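Local coordinates for packaging enzyme P4 (PDB 4BLP), which probably acts as a hexameric, RecA-like NTPase that uses nucleotide hydrolysis to drive RNA into the viral procapsid of a double-stranded RNA phage, at residues R142-G147 with G250-A255; N272-V277 with S290-S295. All coordinates share one frame; numbering follows the deposited sequence.

Interaction 1: R142-G147 with G250-A255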
ATOM      1  N   ARG D 142     -23.904 -39.988  -6.705  1.00 17.48           N
ATOM      2  CA  ARG D 142     -24.052 -40.737  -5.461  1.00 17.98           C
ATOM      3  C   ARG D 142     -22.812 -40.751  -4.580  1.00 21.02           C
ATOM      4  O   ARG D 142     -22.937 -40.982  -3.375  1.00 19.50           O
ATOM      5  CB  ARG D 142     -24.445 -42.198  -5.776  1.00 21.88           C
ATOM      6  CG  ARG D 142     -25.867 -42.306  -6.314  1.00 44.26           C
ATOM      7  CD  ARG D 142     -26.275 -43.736  -6.526  1.00 69.57           C
ATOM      8  NE  ARG D 142     -27.606 -43.791  -7.116  1.00 87.91           N
ATOM      9  CZ  ARG D 142     -28.135 -44.876  -7.659  1.00107.43           C
ATOM     10  NH1 ARG D 142     -27.449 -46.013  -7.692  1.00 96.60           N
ATOM     11  NH2 ARG D 142     -29.354 -44.837  -8.176  1.00 96.89           N
ATOM     12  N   ASN D 143     -21.623 -40.503  -5.161  1.00 15.00           N
ATOM     13  CA  ASN D 143     -20.366 -40.654  -4.440  1.00 13.34           C
ATOM     14  C   ASN D 143     -19.461 -39.437  -4.580  1.00 13.43           C
ATOM     15  O   ASN D 143     -18.264 -39.575  -4.822  1.00 13.65           O
ATOM     16  CB  ASN D 143     -19.654 -41.915  -4.963  1.00 15.79           C
ATOM     17  CG  ASN D 143     -19.331 -41.871  -6.448  1.00 23.28           C
ATOM     18  OD1 ASN D 143     -19.911 -41.091  -7.229  1.00 19.31           O
ATOM     19  ND2 ASN D 143     -18.347 -42.658  -6.834  1.00 20.90           N
ATOM     20  N   HIS D 144     -20.024 -38.254  -4.307  1.00 11.11           N
ATOM     21  CA  HIS D 144     -19.255 -36.997  -4.321  1.00 10.22           C
ATOM     22  C   HIS D 144     -18.213 -37.074  -3.204  1.00 13.38           C
ATOM     23  O   HIS D 144     -18.566 -37.475  -2.085  1.00 13.36           O
ATOM     24  CB  HIS D 144     -20.236 -35.828  -4.106  1.00 10.32           C
ATOM     25  CG  HIS D 144     -19.723 -34.459  -4.461  1.00 11.60           C
ATOM     26  ND1 HIS D 144     -18.559 -33.951  -3.900  1.00 12.94           N
ATOM     27  CD2 HIS D 144     -20.259 -33.529  -5.284  1.00 12.46           C
ATOM     28  CE1 HIS D 144     -18.417 -32.723  -4.399  1.00 12.73           C
ATOM     29  NE2 HIS D 144     -19.404 -32.428  -5.254  1.00 12.06           N
ATOM     30  N   LEU D 145     -16.930 -36.723  -3.472  1.00 11.44           N
ATOM     31  CA  LEU D 145     -15.976 -36.734  -2.345  1.00 11.39           C
ATOM     32  C   LEU D 145     -16.338 -35.662  -1.320  1.00 12.04           C
ATOM     33  O   LEU D 145     -16.987 -34.658  -1.658  1.00 12.17           O
ATOM     34  CB  LEU D 145     -14.537 -36.451  -2.837  1.00 12.88           C
ATOM     35  CG  LEU D 145     -13.863 -37.611  -3.612  1.00 18.09           C
ATOM     36  CD1 LEU D 145     -12.467 -37.169  -4.077  1.00 18.04           C
ATOM     37  CD2 LEU D 145     -13.763 -38.892  -2.756  1.00 18.75           C
ATOM     38  N   SER D 146     -15.880 -35.855  -0.071  1.00 10.33           N
ATOM     39  CA  SER D 146     -16.007 -34.821   0.937  1.00  9.42           C
ATOM     40  C   SER D 146     -15.185 -33.609   0.468  1.00 11.26           C
ATOM     41  O   SER D 146     -14.159 -33.766  -0.207  1.00 11.44           O
ATOM     42  CB  SER D 146     -15.489 -35.318   2.281  1.00 11.65           C
ATOM     43  OG  SER D 146     -16.267 -36.399   2.756  1.00 12.04           O
ATOM     44  N   GLY D 147     -15.659 -32.432   0.820  1.00  9.10           N
ATOM     45  CA  GLY D 147     -15.030 -31.181   0.406  1.00  8.91           C
ATOM     46  C   GLY D 147     -16.084 -30.106   0.274  1.00 11.41           C
ATOM     47  O   GLY D 147     -17.090 -30.107   0.983  1.00 11.44           O
ATOM     48  N   GLY D 250     -14.796 -35.152   6.774  1.00 10.86           N
ATOM     49  CA  GLY D 250     -15.671 -36.093   6.068  1.00 12.23           C
ATOM     50  C   GLY D 250     -17.059 -35.538   5.757  1.00 14.65           C
ATOM     51  O   GLY D 250     -18.035 -36.286   5.707  1.00 14.50           O
ATOM     52  N   VAL D 251     -17.152 -34.243   5.482  1.00 10.30           N
ATOM     53  CA  VAL D 251     -18.434 -33.613   5.174  1.00  8.87           C
ATOM     54  C   VAL D 251     -18.398 -32.986   3.797  1.00 13.52           C
ATOM     55  O   VAL D 251     -17.319 -32.753   3.236  1.00 13.23           O
ATOM     56  CB  VAL D 251     -18.846 -32.551   6.245  1.00 12.02           C
ATOM     57  CG1 VAL D 251     -19.020 -33.203   7.624  1.00 12.02           C
ATOM     58  CG2 VAL D 251     -17.859 -31.357   6.297  1.00 11.47           C
ATOM     59  N   LEU D 252     -19.593 -32.662   3.283  1.00  9.65           N
ATOM     60  CA  LEU D 252     -19.715 -31.931   2.027  1.00 10.68           C
ATOM     61  C   LEU D 252     -20.521 -30.668   2.281  1.00 11.89           C
ATOM     62  O   LEU D 252     -21.640 -30.753   2.820  1.00 11.27           O
ATOM     63  CB  LEU D 252     -20.383 -32.786   0.926  1.00 11.79           C
ATOM     64  CG  LEU D 252     -20.689 -32.026  -0.374  1.00 15.41           C
ATOM     65  CD1 LEU D 252     -19.389 -31.661  -1.108  1.00 14.97           C
ATOM     66  CD2 LEU D 252     -21.518 -32.918  -1.324  1.00 16.83           C
ATOM     67  N   LEU D 253     -19.962 -29.512   1.930  1.00  8.81           N
ATOM     68  CA  LEU D 253     -20.670 -28.237   1.992  1.00  8.95           C
ATOM     69  C   LEU D 253     -20.925 -27.788   0.569  1.00 12.55           C
ATOM     70  O   LEU D 253     -20.095 -28.043  -0.307  1.00 12.16           O
ATOM     71  CB  LEU D 253     -19.878 -27.122   2.740  1.00  9.18           C
ATOM     72  CG  LEU D 253     -19.606 -27.382   4.220  1.00 11.66           C
ATOM     73  CD1 LEU D 253     -18.919 -26.177   4.875  1.00 10.52           C
ATOM     74  CD2 LEU D 253     -20.866 -27.776   4.956  1.00 15.94           C
ATOM     75  N   VAL D 254     -22.061 -27.126   0.343  1.00 10.63           N
ATOM     76  CA  VAL D 254     -22.429 -26.594  -0.972  1.00  8.86           C
ATOM     77  C   VAL D 254     -22.524 -25.088  -0.802  1.00 11.08           C
ATOM     78  O   VAL D 254     -23.140 -24.644   0.170  1.00  9.87           O
ATOM     79  CB  VAL D 254     -23.734 -27.197  -1.523  1.00 11.50           C
ATOM     80  CG1 VAL D 254     -24.064 -26.587  -2.899  1.00 11.49           C
ATOM     81  CG2 VAL D 254     -23.614 -28.731  -1.618  1.00 11.61           C
ATOM     82  N   ALA D 255     -21.886 -24.297  -1.668  1.00  9.06           N
ATOM     83  CA  ALA D 255     -21.987 -22.842  -1.489  1.00  9.65           C
ATOM     84  C   ALA D 255     -22.161 -22.124  -2.808  1.00 14.00           C
ATOM     85  O   ALA D 255     -21.479 -22.479  -3.764  1.00 12.77           O
ATOM     86  CB  ALA D 255     -20.733 -22.329  -0.801  1.00  9.99           C
TER
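Gly147 and Leu252 meet as a parallel beta bridge at the start of two neighbouring central strands of the RecA-like P-loop NTPase sheet, 147-152 and 252-257. Gly147 is held from both of its polar ends: its N donates to Val251 O at 2.9 Å, and its O accepts from Leu253 N along a fairly straight bond (164° at the hydrogen). Leu252 CA adds a CA-H...O contact to the same oxygen. Gly147 takes an unusual backbone shape, suited to a residue without a side chain.

The tightly packed part lies where His144 and Leu252 cross at about a right angle. CG of Leu252 stands anti to the backbone N (chi1 173°), which swings the isobutyl group against one face of the imidazole; CD2 sits over that face, 4.0 Å from the ring centroid, in a CH-pi contact, while CD1 reaches His144 CE1 at 3.6 Å. The ring is fixed in rotation by bonds at both nitrogens, since NE2 meets His149 ND1 and ND1 donates within the segment to Leu145 O.

The more open side is that of Gly250, which belongs to the Schellman motif closing helix 233-248 and is partly exposed. Even here the buried Ser146 fits closely: its OG comes within 3.2 Å of Gly250 C without bonding to that residue, the hydroxyl being hydrogen-bonded to Ser135 O. Back inside, Leu145 O lies close to the imidazole plane of His144 and receives the ND1-H on an in-plane lone pair, 2.8 Å from ND1.

Interaction 2: N272-V277 with S290-S295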
ATOM      1  N   ASN D 272     -10.082 -21.945 -12.705  1.00 12.46           N
ATOM      2  CA  ASN D 272      -9.293 -21.848 -11.471  1.00 10.24           C
ATOM      3  C   ASN D 272     -10.120 -22.252 -10.266  1.00 14.87           C
ATOM      4  O   ASN D 272      -9.601 -22.881  -9.347  1.00 14.35           O
ATOM      5  CB  ASN D 272      -8.737 -20.420 -11.311  1.00 12.10           C
ATOM      6  CG  ASN D 272      -7.678 -20.070 -12.343  1.00 26.60           C
ATOM      7  OD1 ASN D 272      -7.017 -20.929 -12.899  1.00 28.75           O
ATOM      8  ND2 ASN D 272      -7.487 -18.806 -12.640  1.00 18.54           N
ATOM      9  N   ILE D 273     -11.421 -21.897 -10.256  1.00 13.00           N
ATOM     10  CA  ILE D 273     -12.304 -22.304  -9.154  1.00 11.01           C
ATOM     11  C   ILE D 273     -12.458 -23.833  -9.156  1.00 11.39           C
ATOM     12  O   ILE D 273     -12.316 -24.474  -8.106  1.00 10.83           O
ATOM     13  CB  ILE D 273     -13.685 -21.577  -9.244  1.00 13.72           C
ATOM     14  CG1 ILE D 273     -13.508 -20.092  -8.960  1.00 15.01           C
ATOM     15  CG2 ILE D 273     -14.671 -22.187  -8.239  1.00 13.25           C
ATOM     16  CD1 ILE D 273     -14.785 -19.256  -9.150  1.00 20.60           C
ATOM     17  N   ALA D 274     -12.732 -24.436 -10.338  1.00 11.75           N
ATOM     18  CA  ALA D 274     -12.878 -25.897 -10.444  1.00 12.63           C
ATOM     19  C   ALA D 274     -11.610 -26.626  -9.958  1.00 14.97           C
ATOM     20  O   ALA D 274     -11.711 -27.669  -9.334  1.00 13.00           O
ATOM     21  CB  ALA D 274     -13.168 -26.295 -11.887  1.00 14.55           C
ATOM     22  N   ALA D 275     -10.420 -26.033 -10.209  1.00 11.00           N
ATOM     23  CA  ALA D 275      -9.143 -26.610  -9.830  1.00 10.93           C
ATOM     24  C   ALA D 275      -8.891 -26.485  -8.335  1.00 13.54           C
ATOM     25  O   ALA D 275      -7.955 -27.110  -7.835  1.00 14.55           O
ATOM     26  CB  ALA D 275      -8.017 -25.911 -10.593  1.00 12.69           C
ATOM     27  N   SER D 276      -9.762 -25.745  -7.614  1.00  9.84           N
ATOM     28  CA  SER D 276      -9.571 -25.503  -6.192  1.00  8.79           C
ATOM     29  C   SER D 276     -10.452 -26.337  -5.276  1.00 11.92           C
ATOM     30  O   SER D 276     -10.201 -26.347  -4.062  1.00 11.96           O
ATOM     31  CB  SER D 276      -9.818 -24.024  -5.887  1.00  9.80           C
ATOM     32  OG  SER D 276      -9.042 -23.192  -6.751  1.00 12.56           O
ATOM     33  N   VAL D 277     -11.522 -26.971  -5.805  1.00  9.87           N
ATOM     34  CA  VAL D 277     -12.508 -27.600  -4.914  1.00  8.25           C
ATOM     35  C   VAL D 277     -12.928 -28.994  -5.385  1.00 11.11           C
ATOM     36  O   VAL D 277     -12.613 -29.388  -6.506  1.00 10.92           O
ATOM     37  CB  VAL D 277     -13.766 -26.677  -4.810  1.00 10.06           C
ATOM     38  CG1 VAL D 277     -13.429 -25.302  -4.159  1.00  8.68           C
ATOM     39  CG2 VAL D 277     -14.393 -26.453  -6.209  1.00 10.23           C
ATOM     40  N   SER D 290     -22.696 -26.318 -16.893  1.00 14.97           N
ATOM     41  CA  SER D 290     -21.630 -27.303 -16.808  1.00 15.00           C
ATOM     42  C   SER D 290     -21.466 -27.744 -15.370  1.00 17.18           C
ATOM     43  O   SER D 290     -21.898 -27.042 -14.454  1.00 14.55           O
ATOM     44  CB  SER D 290     -20.321 -26.734 -17.347  1.00 16.47           C
ATOM     45  OG  SER D 290     -19.797 -25.740 -16.491  1.00 18.07           O
ATOM     46  N   GLN D 291     -20.866 -28.928 -15.174  1.00 14.37           N
ATOM     47  CA  GLN D 291     -20.655 -29.439 -13.835  1.00 13.09           C
ATOM     48  C   GLN D 291     -19.423 -30.317 -13.833  1.00 15.38           C
ATOM     49  O   GLN D 291     -19.208 -31.042 -14.789  1.00 15.36           O
ATOM     50  CB  GLN D 291     -21.895 -30.201 -13.379  1.00 14.18           C
ATOM     51  CG  GLN D 291     -21.817 -30.716 -11.913  1.00 17.15           C
ATOM     52  CD  GLN D 291     -23.157 -31.306 -11.559  1.00 27.57           C
ATOM     53  OE1 GLN D 291     -23.471 -32.441 -11.941  1.00 20.39           O
ATOM     54  NE2 GLN D 291     -23.987 -30.524 -10.878  1.00 14.91           N
ATOM     55  N   THR D 292     -18.616 -30.246 -12.781  1.00 11.49           N
ATOM     56  CA  THR D 292     -17.455 -31.132 -12.649  1.00 11.05           C
ATOM     57  C   THR D 292     -17.357 -31.528 -11.201  1.00 13.63           C
ATOM     58  O   THR D 292     -17.475 -30.654 -10.328  1.00 13.41           O
ATOM     59  CB  THR D 292     -16.153 -30.544 -13.202  1.00 13.69           C
ATOM     60  OG1 THR D 292     -15.113 -31.532 -13.012  1.00 16.13           O
ATOM     61  CG2 THR D 292     -15.747 -29.181 -12.538  1.00 14.13           C
ATOM     62  N   ILE D 293     -17.224 -32.835 -10.942  1.00 10.65           N
ATOM     63  CA  ILE D 293     -17.151 -33.350  -9.576  1.00 11.23           C
ATOM     64  C   ILE D 293     -16.044 -34.371  -9.412  1.00 17.20           C
ATOM     65  O   ILE D 293     -15.934 -35.281 -10.241  1.00 17.10           O
ATOM     66  CB  ILE D 293     -18.523 -33.999  -9.219  1.00 14.21           C
ATOM     67  CG1 ILE D 293     -19.647 -32.930  -9.134  1.00 13.88           C
ATOM     68  CG2 ILE D 293     -18.449 -34.858  -7.930  1.00 14.45           C
ATOM     69  CD1 ILE D 293     -21.084 -33.512  -9.167  1.00 17.03           C
ATOM     70  N   ARG D 294     -15.291 -34.272  -8.294  1.00 12.97           N
ATOM     71  CA  ARG D 294     -14.308 -35.287  -7.912  1.00 12.32           C
ATOM     72  C   ARG D 294     -15.111 -36.315  -7.117  1.00 16.79           C
ATOM     73  O   ARG D 294     -15.598 -35.988  -6.011  1.00 15.17           O
ATOM     74  CB  ARG D 294     -13.173 -34.658  -7.051  1.00 14.82           C
ATOM     75  CG  ARG D 294     -12.393 -33.568  -7.802  1.00 16.87           C
ATOM     76  CD  ARG D 294     -11.297 -32.941  -6.928  1.00 20.08           C
ATOM     77  NE  ARG D 294     -10.976 -31.592  -7.415  1.00 21.18           N
ATOM     78  CZ  ARG D 294     -10.084 -31.319  -8.356  1.00 33.57           C
ATOM     79  NH1 ARG D 294      -9.353 -32.291  -8.888  1.00 26.01           N
ATOM     80  NH2 ARG D 294      -9.903 -30.068  -8.765  1.00 21.42           N
ATOM     81  N   SER D 295     -15.356 -37.502  -7.697  1.00 12.73           N
ATOM     82  CA  SER D 295     -16.086 -38.573  -7.028  1.00 11.99           C
ATOM     83  C   SER D 295     -15.141 -39.658  -6.545  1.00 16.21           C
ATOM     84  O   SER D 295     -13.934 -39.678  -6.905  1.00 15.90           O
ATOM     85  CB  SER D 295     -17.163 -39.187  -7.942  1.00 14.87           C
ATOM     86  OG  SER D 295     -16.612 -40.192  -8.786  1.00 18.51           O
TER
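The turn that leaves helix 266-274 and leads into strand 279-284 is met by Arg294, which projects from antiparallel strand 287-295 of the same sheet. The arginine chain is extended from CG to NE, then rotates about CD–NE (chi4 -87°), bringing one edge of the guanidinium against the turn's carbonyl oxygens. NE donates to Val277 O at 2.9 Å and 169°, with the oxygen almost exactly in the guanidinium plane, although NE itself stands above the carbonyl plane of Val277. NH2 adds a weak, bent bond to Ala274 O (3.1 Å), so two carbonyls three residues apart share the same group. The remaining nitrogen, NH1, forms a salt bridge with Glu179 of a second subunit, and the positive charge therefore links the turn to the hexamer interface.

Two residues earlier on the strand the contact is apolar and slight: Ala274 CB touches the methyl CG2 of Thr292 at 3.9 Å, while the threonine hydroxyl is hydrogen-bonded to Arg299. Inside the turn, Ser276 OG reaches back to Asn272 O at 2.7 Å and also bonds to Arg216 of the second subunit, while Val277 sends its side chain away from Arg294 toward Leu148, Val150 and helix 233-248. The whole is a helix-to-strand connection of a P-loop NTPase core, braced by an arginine from the antiparallel edge region of its sheet.

How the interactions relate
Followed from the N terminus, the chain passes through 142-147 into strand 147-152 and the probable Walker A loop, and returns at 250-255, where interaction 1 closes a loop of 102 intervening residues. Strand 252-257 then leads to helix 266-274, and interaction 2 closes a much shorter excursion of 12 residues, mostly strand, between 272-277 and 290-295. The two loops follow in series, neither nested nor crossed. They nevertheless meet in space: Leu145 N lies 3.0 Å from Arg294 O, a probable hydrogen bond, and His144 CD2 packs on Ile293 CG2. Together they tie the parallel centre of the sheet to its antiparallel side.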